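Local coordinates for dihydropteroate synthase (Clostridioides difficile, PDB 6PZ2), which catalyses, as a dihydropteroate synthase of folate biosynthesis, the joining of p-aminobenzoate to 6-hydroxymethyl-7,8-dihydropterin pyrophosphate to give dihydropteroate, at residues 187-192 / 213-218; 233-238 / 252-257; 134-139 / 158-163; 152-157 / 200-205. All coordinates share one frame; numbering follows the deposited sequence.

Contact 1 of 4, residues 187-192 / 213-218; sequences EQNIEV and KSVIGK. With PT1 (pteroic acid), chain K.
Val215 reaches with one methyl into the side of helix 186-195, where CG2 lies 3.6 Å from Asn189 CB. The same CG2 meets the tip of Ile190, CD1 at 4.1 Å, the two branched side chains meeting at a slant. Val215 presents CG2 in this way because that methyl stands opposite its own backbone N, while CG1 takes the place between N and the carbonyl carbon (chi1 61°). Asn189 lends only its CB to the apolar patch. Its amide is engaged elsewhere, OD1 accepting from the backbone N of Gly181 and ND2 giving a weak bond to the carbonyl of Lys184, which fixes the flip of the group. Ile190 also packs on Ala263 of the second subunit, so the patch borders the dimer interface. At the N-terminal end of helix 214-217, Lys213 at the N-cap position and Ser214 grip pteroic acid at both ends. The extended chain of Lys213 runs across one face of the aminobenzoate ring, with CG 3.6 Å from ligand C18, and NZ donates hydrogen bonds to the pterin, 2.7 Å to O1 and 3.2 Å to N6. NZ also donates to the carbonyls of Val180 and Gly209. The carboxylate accepts two hydrogen bonds from Ser214, backbone N to O23 at 2.9 Å and OG to O22 at 2.8 Å. The helix dipole would probably favour a carboxylate here. Lys213 and Ser214 thus form part of the substrate pocket, with the Val215 packing behind them, at the C-terminal end of the strands of a pterin-binding TIM barrel.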
# COMPACT_ATOMS: atom_id res chain seq x y z
N GLU A 187 18.45 -8.56 0.28
CA GLU A 187 18.90 -7.27 0.75
C GLU A 187 19.05 -6.29 -0.41
O GLU A 187 18.86 -5.08 -0.26
CB GLU A 187 20.21 -7.44 1.53
CG GLU A 187 19.93 -7.77 2.99
CD GLU A 187 21.00 -8.56 3.72
OE1 GLU A 187 22.06 -8.84 3.12
OE2 GLU A 187 20.75 -8.91 4.89
N GLN A 188 19.48 -6.80 -1.55
CA GLN A 188 19.70 -5.94 -2.69
C GLN A 188 18.34 -5.52 -3.25
O GLN A 188 18.17 -4.38 -3.67
CB GLN A 188 20.54 -6.66 -3.75
CG GLN A 188 21.96 -6.95 -3.28
CD GLN A 188 22.69 -8.01 -4.07
OE1 GLN A 188 22.09 -8.93 -4.63
NE2 GLN A 188 24.00 -7.89 -4.13
N ASN A 189 17.40 -6.46 -3.25
CA ASN A 189 16.05 -6.14 -3.73
C ASN A 189 15.42 -5.04 -2.86
O ASN A 189 14.84 -4.05 -3.39
CB ASN A 189 15.17 -7.39 -3.74
CG ASN A 189 15.46 -8.30 -4.91
OD1 ASN A 189 15.62 -7.81 -6.03
ND2 ASN A 189 15.56 -9.59 -4.66
N ILE A 190 15.57 -5.20 -1.54
CA ILE A 190 15.10 -4.20 -0.55
C ILE A 190 15.75 -2.84 -0.81
O ILE A 190 15.11 -1.75 -0.88
CB ILE A 190 15.35 -4.72 0.88
CG1 ILE A 190 14.41 -5.87 1.22
CG2 ILE A 190 15.26 -3.61 1.93
CD1 ILE A 190 12.95 -5.55 1.13
N GLU A 191 17.04 -2.90 -1.04
CA GLU A 191 17.78 -1.68 -1.24
C GLU A 191 17.32 -0.94 -2.50
O GLU A 191 17.19 0.30 -2.52
CB GLU A 191 19.27 -1.98 -1.34
CG GLU A 191 20.04 -0.71 -1.67
CD GLU A 191 21.52 -0.70 -1.39
OE1 GLU A 191 22.08 -1.79 -1.12
OE2 GLU A 191 22.11 0.40 -1.53
N VAL A 192 17.14 -1.71 -3.57
CA VAL A 192 16.67 -1.12 -4.84
C VAL A 192 15.27 -0.50 -4.67
O VAL A 192 15.00 0.58 -5.21
CB VAL A 192 16.69 -2.21 -5.94
CG1 VAL A 192 15.93 -1.77 -7.17
CG2 VAL A 192 18.11 -2.63 -6.31
N LYS A 213 6.65 -12.09 -5.63
CA LYS A 213 8.03 -12.55 -5.68
C LYS A 213 8.53 -12.93 -4.29
O LYS A 213 7.94 -12.58 -3.27
CB LYS A 213 8.92 -11.48 -6.32
CG LYS A 213 8.61 -11.26 -7.79
CD LYS A 213 9.63 -10.47 -8.54
CE LYS A 213 9.12 -10.14 -9.93
NZ LYS A 213 10.08 -9.29 -10.65
N SER A 214 9.63 -13.65 -4.29
CA SER A 214 10.24 -14.20 -3.09
C SER A 214 10.76 -13.08 -2.18
O SER A 214 10.93 -13.28 -1.00
CB SER A 214 11.36 -15.13 -3.45
OG SER A 214 12.45 -14.36 -3.94
N VAL A 215 11.05 -11.91 -2.72
CA VAL A 215 11.44 -10.79 -1.85
C VAL A 215 10.29 -10.42 -0.89
O VAL A 215 10.54 -10.02 0.25
CB VAL A 215 11.87 -9.54 -2.64
CG1 VAL A 215 10.77 -8.97 -3.52
CG2 VAL A 215 12.37 -8.45 -1.69
N ILE A 216 9.06 -10.53 -1.35
CA ILE A 216 7.92 -10.30 -0.50
C ILE A 216 7.72 -11.52 0.42
O ILE A 216 7.50 -11.38 1.62
CB ILE A 216 6.68 -10.02 -1.35
CG1 ILE A 216 6.91 -8.78 -2.20
CG2 ILE A 216 5.48 -9.91 -0.44
CD1 ILE A 216 5.76 -8.49 -3.13
N GLY A 217 7.88 -12.71 -0.14
CA GLY A 217 7.70 -13.95 0.63
C GLY A 217 8.65 -14.08 1.81
O GLY A 217 8.37 -14.78 2.79
N LYS A 218 9.79 -13.44 1.72
CA LYS A 218 10.72 -13.53 2.81
C LYS A 218 10.21 -12.67 3.98
O LYS A 218 10.53 -12.98 5.10
CB LYS A 218 12.11 -13.06 2.38
CG LYS A 218 13.26 -13.67 3.18
CD LYS A 218 14.52 -13.88 2.36
CE LYS A 218 14.31 -14.59 1.04
NZ LYS A 218 15.59 -15.05 0.46
C2 PT1 K . 9.61 -7.81 -14.00
C3 PT1 K . 9.30 -9.17 -14.42
C5 PT1 K . 9.02 -9.31 -15.85
N6 PT1 K . 9.23 -10.25 -13.60
C7 PT1 K . 9.41 -7.01 -16.18
N9 PT1 K . 9.12 -8.24 -16.64
C10 PT1 K . 8.95 -11.46 -14.11
N11 PT1 K . 9.46 -5.96 -17.02
C12 PT1 K . 8.73 -11.61 -15.49
C21 PT1 K . 11.22 -14.45 -7.29
O22 PT1 K . 12.24 -14.05 -6.71
O1 PT1 K . 9.88 -7.53 -12.72
N4 PT1 K . 9.68 -6.80 -14.88
N8 PT1 K . 8.73 -10.54 -16.31
C13 PT1 K . 8.92 -12.67 -13.19
N14 PT1 K . 10.24 -12.81 -12.60
C15 PT1 K . 10.44 -13.27 -11.34
C16 PT1 K . 9.44 -13.91 -10.60
C17 PT1 K . 11.67 -13.03 -10.75
C18 PT1 K . 9.71 -14.33 -9.30
C19 PT1 K . 11.94 -13.44 -9.44
C20 PT1 K . 10.95 -14.08 -8.72
O23 PT1 K . 10.40 -15.12 -6.66

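Contact 2 of 4, residues 233-238 / 252-257; sequences ATTVLG and YENLMA
Two neighbouring helices, 228-240 and 251-265, meet here in a small buried helix-helix contact that combines one polar bond with one apolar touch, on the outer layer of the barrel around strand 245-248. The polar bond runs from Thr235 OG1 to Asn254 OD1, 2.9 Å. It is bent at the acceptor: the C=O...donor angle is 135° and the hydroxyl stands above the carbonyl plane, 35° out of it. Thr235 can offer OG1 to the neighbour because its chi1 of -73° sets the hydroxyl opposite its own carbonyl carbon, and CB follows it in, 3.6 Å from OD1. The carbonyl of Thr231, one turn earlier in the helix, is a weak competing acceptor for the same hydroxyl proton. The other half of the Asn254 amide is taken too, ND2 donating to the carbonyl of Asp250, so that both ends of the group are used and its rotation is fixed between the two helices. Further along, Val236 CG2 faces the methyl of Ala257 at 3.9 Å, and the small side chain lets the backbones come near, with 6.6 Å between the CA atoms of Val236 and Ala257. The polar pair also packs on strand 245-248, Thr235 on Val246 and Asn254 on Val248. Val236 also meets Leu237 of the second subunit, and Met256 meets Glu229 there, so both helices contribute to the dimer interface. This is the alpha-beta-alpha succession of the TIM barrel, here helix 228-240, strand 245-248 (the last strand in chain order) and helix 251-265.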
# COMPACT_ATOMS: atom_id res chain seq x y z
N ALA A 233 1.94 -2.91 -1.16
CA ALA A 233 2.84 -1.97 -0.54
C ALA A 233 3.89 -1.48 -1.55
O ALA A 233 4.17 -0.26 -1.63
CB ALA A 233 3.49 -2.59 0.67
N THR A 234 4.45 -2.41 -2.34
CA THR A 234 5.51 -2.01 -3.28
C THR A 234 4.92 -1.19 -4.45
O THR A 234 5.56 -0.28 -4.96
CB THR A 234 6.27 -3.23 -3.81
OG1 THR A 234 5.36 -4.02 -4.56
CG2 THR A 234 6.86 -4.07 -2.69
N THR A 235 3.71 -1.51 -4.87
CA THR A 235 3.05 -0.67 -5.87
C THR A 235 2.98 0.77 -5.36
O THR A 235 3.30 1.71 -6.08
CB THR A 235 1.65 -1.21 -6.18
OG1 THR A 235 1.80 -2.39 -6.97
CG2 THR A 235 0.77 -0.24 -6.94
N VAL A 236 2.56 0.94 -4.12
CA VAL A 236 2.27 2.28 -3.55
C VAL A 236 3.57 3.09 -3.40
O VAL A 236 3.65 4.26 -3.80
CB VAL A 236 1.52 2.13 -2.21
CG1 VAL A 236 1.42 3.42 -1.42
CG2 VAL A 236 0.12 1.59 -2.47
N LEU A 237 4.58 2.45 -2.83
CA LEU A 237 5.88 3.06 -2.64
C LEU A 237 6.52 3.36 -4.00
O LEU A 237 7.18 4.40 -4.17
CB LEU A 237 6.76 2.11 -1.81
CG LEU A 237 6.25 1.87 -0.39
CD1 LEU A 237 7.00 0.74 0.30
CD2 LEU A 237 6.35 3.14 0.44
N GLY A 238 6.35 2.43 -4.93
CA GLY A 238 6.89 2.60 -6.26
C GLY A 238 6.33 3.85 -6.90
O GLY A 238 7.07 4.70 -7.40
N TYR A 252 -7.17 -5.53 -10.12
CA TYR A 252 -8.16 -4.64 -9.50
C TYR A 252 -7.60 -4.01 -8.22
O TYR A 252 -7.60 -2.78 -8.01
CB TYR A 252 -9.43 -5.42 -9.16
CG TYR A 252 -10.47 -4.59 -8.46
CD1 TYR A 252 -11.19 -3.64 -9.17
CD2 TYR A 252 -10.69 -4.69 -7.09
CE1 TYR A 252 -12.13 -2.84 -8.54
CE2 TYR A 252 -11.62 -3.88 -6.44
CZ TYR A 252 -12.36 -2.98 -7.19
OH TYR A 252 -13.27 -2.15 -6.62
N GLU A 253 -7.05 -4.88 -7.38
CA GLU A 253 -6.54 -4.48 -6.08
C GLU A 253 -5.38 -3.51 -6.27
O GLU A 253 -5.37 -2.43 -5.67
CB GLU A 253 -6.14 -5.72 -5.27
CG GLU A 253 -7.31 -6.62 -4.94
CD GLU A 253 -7.65 -7.66 -6.01
OE1 GLU A 253 -7.04 -7.67 -7.11
OE2 GLU A 253 -8.53 -8.47 -5.73
N ASN A 254 -4.44 -3.82 -7.15
CA ASN A 254 -3.35 -2.88 -7.35
C ASN A 254 -3.87 -1.58 -7.99
O ASN A 254 -3.35 -0.52 -7.67
CB ASN A 254 -2.22 -3.47 -8.18
CG ASN A 254 -1.41 -4.48 -7.37
OD1 ASN A 254 -0.52 -4.07 -6.63
ND2 ASN A 254 -1.73 -5.75 -7.54
N LEU A 255 -4.81 -1.64 -8.93
CA LEU A 255 -5.33 -0.37 -9.51
C LEU A 255 -5.96 0.51 -8.41
O LEU A 255 -5.72 1.73 -8.41
CB LEU A 255 -6.36 -0.68 -10.59
CG LEU A 255 -7.02 0.52 -11.26
CD1 LEU A 255 -6.03 1.47 -11.90
CD2 LEU A 255 -8.00 0.07 -12.33
N MET A 256 -6.74 -0.09 -7.50
CA MET A 256 -7.42 0.70 -6.46
C MET A 256 -6.37 1.40 -5.58
O MET A 256 -6.46 2.60 -5.37
CB MET A 256 -8.34 -0.15 -5.57
CG MET A 256 -9.51 -0.77 -6.30
SD MET A 256 -10.47 0.49 -7.18
CE MET A 256 -10.00 0.27 -8.89
N ALA A 257 -5.31 0.70 -5.16
CA ALA A 257 -4.23 1.30 -4.38
C ALA A 257 -3.49 2.39 -5.17
O ALA A 257 -3.06 3.44 -4.63
CB ALA A 257 -3.27 0.20 -3.93

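Contact 3 of 4, residues 134-139 / 158-163; sequences VCIMHN and KVSIEM. With PT1 (pteroic acid), chain K.
Within the beta-alpha-beta unit made of strand 133-137, helix 149-166 and strand 174-177, Ile136 packs the first strand against the helix lying over it. Its branch methyl CG2 meets Ser160 CB at 3.6 Å, and its CD1 reaches on to Ile161 CG1 at a looser 4.4 Å. The reach of CD1 follows from the torsions: chi1 of -59° places CG1 beside the backbone N and chi2 is fully extended, so the chain ends over the helix while CG2 fills the side nearer Ser160. Ser160 meets Ile136 mainly through CB. The hydroxyl OG turns to other partners, bonding with NE of Arg118 and the carbonyl of Gly116, and these polar links tie the helix to the loop after strand 110-113. Such a strand with an outer helix laid against it is the repeating element of the TIM barrel, and alternate residues of the strand serve opposite faces. Ile136 faces outward to the helix, whereas Cys135 and Met137 look inward to the bound pteroic acid. There Met137 SD lies 3.5 Å from ligand N4 and 3.7 Å from C7, and Cys135 SG lies 3.7 Å from the amino nitrogen N11, so two sulfur atoms line the pterin end of the pocket. Asp177, on the neighbouring strand, packs against both side chains and is itself hydrogen-bonded to the ligand. Beyond the strand, His138 ND1 is bonded to NZ of Lys184, and its ring meets Phe156 of helix 149-166 edge-to-face.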
# COMPACT_ATOMS: atom_id res chain seq x y z
N VAL A 134 9.71 -0.49 -25.95
CA VAL A 134 10.46 -1.53 -25.27
C VAL A 134 10.59 -1.18 -23.78
O VAL A 134 10.86 -0.04 -23.38
CB VAL A 134 11.83 -1.74 -25.94
CG1 VAL A 134 12.62 -0.46 -26.09
CG2 VAL A 134 12.67 -2.79 -25.22
N CYS A 135 10.47 -2.23 -22.98
CA CYS A 135 10.87 -2.18 -21.62
C CYS A 135 12.24 -2.85 -21.51
O CYS A 135 12.38 -4.05 -21.72
CB CYS A 135 9.86 -2.88 -20.71
SG CYS A 135 10.35 -2.88 -18.96
N ILE A 136 13.19 -2.06 -21.05
CA ILE A 136 14.54 -2.51 -20.81
C ILE A 136 14.70 -2.78 -19.32
O ILE A 136 14.78 -1.87 -18.52
CB ILE A 136 15.57 -1.44 -21.24
CG1 ILE A 136 15.43 -1.08 -22.72
CG2 ILE A 136 16.98 -1.89 -20.89
CD1 ILE A 136 16.42 -0.04 -23.18
N MET A 137 14.83 -4.04 -18.99
CA MET A 137 14.90 -4.44 -17.64
C MET A 137 16.34 -4.81 -17.28
O MET A 137 17.01 -5.45 -18.06
CB MET A 137 14.00 -5.65 -17.38
CG MET A 137 13.77 -5.92 -15.91
SD MET A 137 13.06 -7.51 -15.51
CE MET A 137 14.54 -8.52 -15.46
N HIS A 138 16.78 -4.40 -16.09
CA HIS A 138 18.09 -4.74 -15.57
C HIS A 138 18.11 -6.22 -15.17
O HIS A 138 17.20 -6.67 -14.48
CB HIS A 138 18.45 -3.88 -14.34
CG HIS A 138 19.72 -4.34 -13.70
ND1 HIS A 138 19.75 -5.20 -12.62
CD2 HIS A 138 21.01 -4.13 -14.07
CE1 HIS A 138 21.01 -5.46 -12.32
NE2 HIS A 138 21.80 -4.82 -13.19
N ASN A 139 19.17 -6.94 -15.51
CA ASN A 139 19.27 -8.36 -15.13
C ASN A 139 20.74 -8.75 -15.16
O ASN A 139 21.48 -8.15 -15.90
CB ASN A 139 18.51 -9.23 -16.14
CG ASN A 139 18.25 -10.66 -15.71
OD1 ASN A 139 18.77 -11.13 -14.69
ND2 ASN A 139 17.39 -11.33 -16.45
N LYS A 158 22.34 2.71 -19.37
CA LYS A 158 22.97 3.63 -20.29
C LYS A 158 23.47 2.87 -21.51
O LYS A 158 23.29 3.29 -22.64
CB LYS A 158 24.18 4.33 -19.67
CG LYS A 158 24.02 5.83 -19.50
CD LYS A 158 22.79 6.24 -18.70
CE LYS A 158 22.86 7.69 -18.26
NZ LYS A 158 23.89 7.86 -17.21
N VAL A 159 24.11 1.74 -21.26
CA VAL A 159 24.59 0.91 -22.35
C VAL A 159 23.43 0.38 -23.21
O VAL A 159 23.51 0.41 -24.43
CB VAL A 159 25.43 -0.25 -21.79
CG1 VAL A 159 25.70 -1.29 -22.86
CG2 VAL A 159 26.71 0.26 -21.14
N SER A 160 22.39 -0.17 -22.58
CA SER A 160 21.23 -0.71 -23.31
C SER A 160 20.54 0.42 -24.08
O SER A 160 20.08 0.20 -25.19
CB SER A 160 20.27 -1.43 -22.38
OG SER A 160 20.93 -2.52 -21.74
N ILE A 161 20.49 1.61 -23.52
CA ILE A 161 19.81 2.72 -24.21
C ILE A 161 20.63 3.09 -25.46
O ILE A 161 20.08 3.41 -26.51
CB ILE A 161 19.62 3.93 -23.28
CG1 ILE A 161 18.64 3.62 -22.15
CG2 ILE A 161 19.20 5.18 -24.06
CD1 ILE A 161 18.64 4.67 -21.05
N GLU A 162 21.95 3.05 -25.34
CA GLU A 162 22.80 3.37 -26.49
C GLU A 162 22.67 2.30 -27.59
O GLU A 162 22.58 2.67 -28.77
CB GLU A 162 24.25 3.60 -26.06
CG GLU A 162 24.49 5.06 -25.69
CD GLU A 162 25.77 5.37 -24.92
OE1 GLU A 162 26.71 4.54 -24.96
OE2 GLU A 162 25.82 6.45 -24.28
N MET A 163 22.62 1.02 -27.21
CA MET A 163 22.30 -0.06 -28.16
C MET A 163 20.98 0.26 -28.86
O MET A 163 20.88 0.29 -30.09
CB MET A 163 22.18 -1.41 -27.47
CG MET A 163 23.51 -1.88 -26.93
SD MET A 163 23.32 -3.26 -25.74
CE MET A 163 22.74 -4.56 -26.83
C2 PT1 K . 9.61 -7.81 -14.00
C3 PT1 K . 9.30 -9.17 -14.42
C5 PT1 K . 9.02 -9.31 -15.85
N6 PT1 K . 9.23 -10.25 -13.60
C7 PT1 K . 9.41 -7.01 -16.18
N9 PT1 K . 9.12 -8.24 -16.64
C10 PT1 K . 8.95 -11.46 -14.11
N11 PT1 K . 9.46 -5.96 -17.02
C12 PT1 K . 8.73 -11.61 -15.49
C21 PT1 K . 11.22 -14.45 -7.29
O22 PT1 K . 12.24 -14.05 -6.71
O1 PT1 K . 9.88 -7.53 -12.72
N4 PT1 K . 9.68 -6.80 -14.88
N8 PT1 K . 8.73 -10.54 -16.31
C13 PT1 K . 8.92 -12.67 -13.19
N14 PT1 K . 10.24 -12.81 -12.60
C15 PT1 K . 10.44 -13.27 -11.34
C16 PT1 K . 9.44 -13.91 -10.60
C17 PT1 K . 11.67 -13.03 -10.75
C18 PT1 K . 9.71 -14.33 -9.30
C19 PT1 K . 11.94 -13.44 -9.44
C20 PT1 K . 10.95 -14.08 -8.72
O23 PT1 K . 10.40 -15.12 -6.66

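Contact 4 of 4, residues 152-157 / 200-205; sequences SIKDFF and KDLGYP. With SO4 (sulfate ion), chain E.
Asp201, in the 3-10 turn that follows helix 186-195 of this TIM barrel, meets helix 149-166 through its carboxylate, and Leu202 follows with an apolar side chain. The Asp201 partner is Lys154: OD2 and NZ stand 3.2 Å apart, a salt bridge with a weak hydrogen bond. Lys154 gets there by an extended chain whose first torsion (chi1 -78°) sets CG beside the backbone N. Asp201 is exposed, so solvent probably weakens the pull between the charges. Leu202 CD1 lies against the aliphatic chain of Lys154, 4.0 Å from CG, so that the same lysine serves both neighbours with different parts of its chain. That methyl also reaches Phe157, meeting its ring at the edge and near the ring plane, with the two side chains roughly at right angles. Both Leu202 and Phe157 rest on Leu176 of strand 174-177. Gly203 comes next at a positive phi of 93°, which lets the chain turn after the helical residues; a CB here would be jammed against the carbonyl O of Leu202, which is why glycine fits. Tyr204 then packs on Ile161 of the same helix and on Ile174, and Pro205 leads toward strand 207-208, its backbone bonded to that of Leu176. The closest apolar approach across the contact is between Leu202 CD1 and Phe157 CD1, 3.7 Å.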
# COMPACT_ATOMS: atom_id res chain seq x y z
N SER A 152 25.40 0.55 -10.73
CA SER A 152 25.50 -0.52 -11.74
C SER A 152 24.25 -0.54 -12.61
O SER A 152 24.37 -0.66 -13.82
CB SER A 152 25.70 -1.89 -11.16
OG SER A 152 26.55 -1.78 -10.05
N ILE A 153 23.09 -0.41 -11.98
CA ILE A 153 21.84 -0.52 -12.69
C ILE A 153 21.77 0.63 -13.68
O ILE A 153 21.44 0.43 -14.86
CB ILE A 153 20.63 -0.57 -11.73
CG1 ILE A 153 20.56 -1.93 -11.03
CG2 ILE A 153 19.32 -0.24 -12.42
CD1 ILE A 153 19.73 -1.89 -9.77
N LYS A 154 22.16 1.81 -13.24
CA LYS A 154 22.08 2.96 -14.14
C LYS A 154 23.09 2.83 -15.29
O LYS A 154 22.79 3.25 -16.41
CB LYS A 154 22.35 4.26 -13.38
CG LYS A 154 21.17 4.76 -12.55
CD LYS A 154 21.59 5.96 -11.72
CE LYS A 154 20.43 6.74 -11.13
NZ LYS A 154 20.93 7.98 -10.50
N ASP A 155 24.28 2.31 -15.00
CA ASP A 155 25.30 2.09 -16.04
C ASP A 155 24.76 1.13 -17.11
O ASP A 155 24.91 1.35 -18.33
CB ASP A 155 26.58 1.48 -15.43
CG ASP A 155 27.45 2.46 -14.65
OD1 ASP A 155 27.23 3.67 -14.78
OD2 ASP A 155 28.34 2.00 -13.90
N PHE A 156 24.12 0.06 -16.63
CA PHE A 156 23.53 -0.96 -17.48
C PHE A 156 22.46 -0.32 -18.37
O PHE A 156 22.46 -0.55 -19.57
CB PHE A 156 22.94 -2.07 -16.62
CG PHE A 156 22.20 -3.15 -17.35
CD1 PHE A 156 22.77 -4.40 -17.52
CD2 PHE A 156 20.91 -2.92 -17.83
CE1 PHE A 156 22.08 -5.39 -18.19
CE2 PHE A 156 20.23 -3.91 -18.52
CZ PHE A 156 20.81 -5.15 -18.69
N PHE A 157 21.61 0.53 -17.79
CA PHE A 157 20.60 1.18 -18.62
C PHE A 157 21.24 2.05 -19.69
O PHE A 157 20.71 2.15 -20.79
CB PHE A 157 19.65 2.03 -17.78
CG PHE A 157 18.71 1.23 -16.91
CD1 PHE A 157 18.28 1.74 -15.70
CD2 PHE A 157 18.22 0.00 -17.33
CE1 PHE A 157 17.39 1.03 -14.90
CE2 PHE A 157 17.31 -0.69 -16.55
CZ PHE A 157 16.90 -0.18 -15.34
N LYS A 200 14.80 8.05 -11.36
CA LYS A 200 14.09 9.15 -12.03
C LYS A 200 15.08 10.09 -12.74
O LYS A 200 14.71 10.74 -13.70
CB LYS A 200 13.26 9.96 -11.04
CG LYS A 200 11.84 9.45 -10.77
CD LYS A 200 11.00 10.46 -10.00
CE LYS A 200 11.34 10.53 -8.52
NZ LYS A 200 10.99 11.84 -7.93
N ASP A 201 16.33 10.15 -12.30
CA ASP A 201 17.34 11.05 -12.90
C ASP A 201 17.57 10.70 -14.37
O ASP A 201 18.01 11.58 -15.10
CB ASP A 201 18.70 11.01 -12.20
CG ASP A 201 18.64 11.13 -10.68
OD1 ASP A 201 17.55 11.41 -10.15
OD2 ASP A 201 19.68 10.90 -10.01
N LEU A 202 17.35 9.46 -14.81
CA LEU A 202 17.67 9.11 -16.19
C LEU A 202 16.61 9.72 -17.11
O LEU A 202 16.89 9.88 -18.26
CB LEU A 202 17.76 7.60 -16.39
CG LEU A 202 18.79 6.88 -15.53
CD1 LEU A 202 18.77 5.38 -15.75
CD2 LEU A 202 20.18 7.41 -15.82
N GLY A 203 15.44 10.12 -16.64
CA GLY A 203 14.49 10.84 -17.50
C GLY A 203 13.48 9.94 -18.19
O GLY A 203 12.69 10.44 -18.98
N TYR A 204 13.45 8.63 -17.91
CA TYR A 204 12.61 7.65 -18.65
C TYR A 204 11.48 7.15 -17.75
O TYR A 204 11.65 7.05 -16.54
CB TYR A 204 13.46 6.46 -19.12
CG TYR A 204 14.42 6.81 -20.22
CD1 TYR A 204 14.02 6.81 -21.55
CD2 TYR A 204 15.72 7.20 -19.93
CE1 TYR A 204 14.88 7.19 -22.57
CE2 TYR A 204 16.59 7.58 -20.94
CZ TYR A 204 16.17 7.59 -22.26
OH TYR A 204 17.05 7.99 -23.22
N PRO A 205 10.34 6.76 -18.35
CA PRO A 205 9.26 6.09 -17.64
C PRO A 205 9.79 4.82 -16.96
O PRO A 205 10.77 4.24 -17.44
CB PRO A 205 8.20 5.74 -18.67
CG PRO A 205 8.50 6.64 -19.85
CD PRO A 205 9.99 6.86 -19.77
S SO4 E . 29.55 -3.65 -11.42
O1 SO4 E . 31.01 -3.74 -11.16
O2 SO4 E . 29.17 -4.77 -12.31
O3 SO4 E . 28.77 -3.84 -10.17
O4 SO4 E . 29.29 -2.33 -12.05

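Contacts 1, 2 and 3 are buried, whereas contact 4 is partly exposed and adds a salt bridge to its apolar contact. Contacts 3 and 4 share helix 149-166 and touch directly, with Ile161 CD1 3.6 Å from Tyr204 CE2; in contact 3 the helix meets strand 133-137, in contact 4 the loop before strand 207-208. Contact 4 also meets contact 1 through Ile153 and Val192. Contacts 1 and 3, their centres 22 Å apart, both reach pteroic acid, one by polar grips, the other by sulfur packing. Contact 2 stays off the ligand and, like contact 1, borders the second subunit, but it alone joins its segments by an uncharged side-chain hydrogen bond.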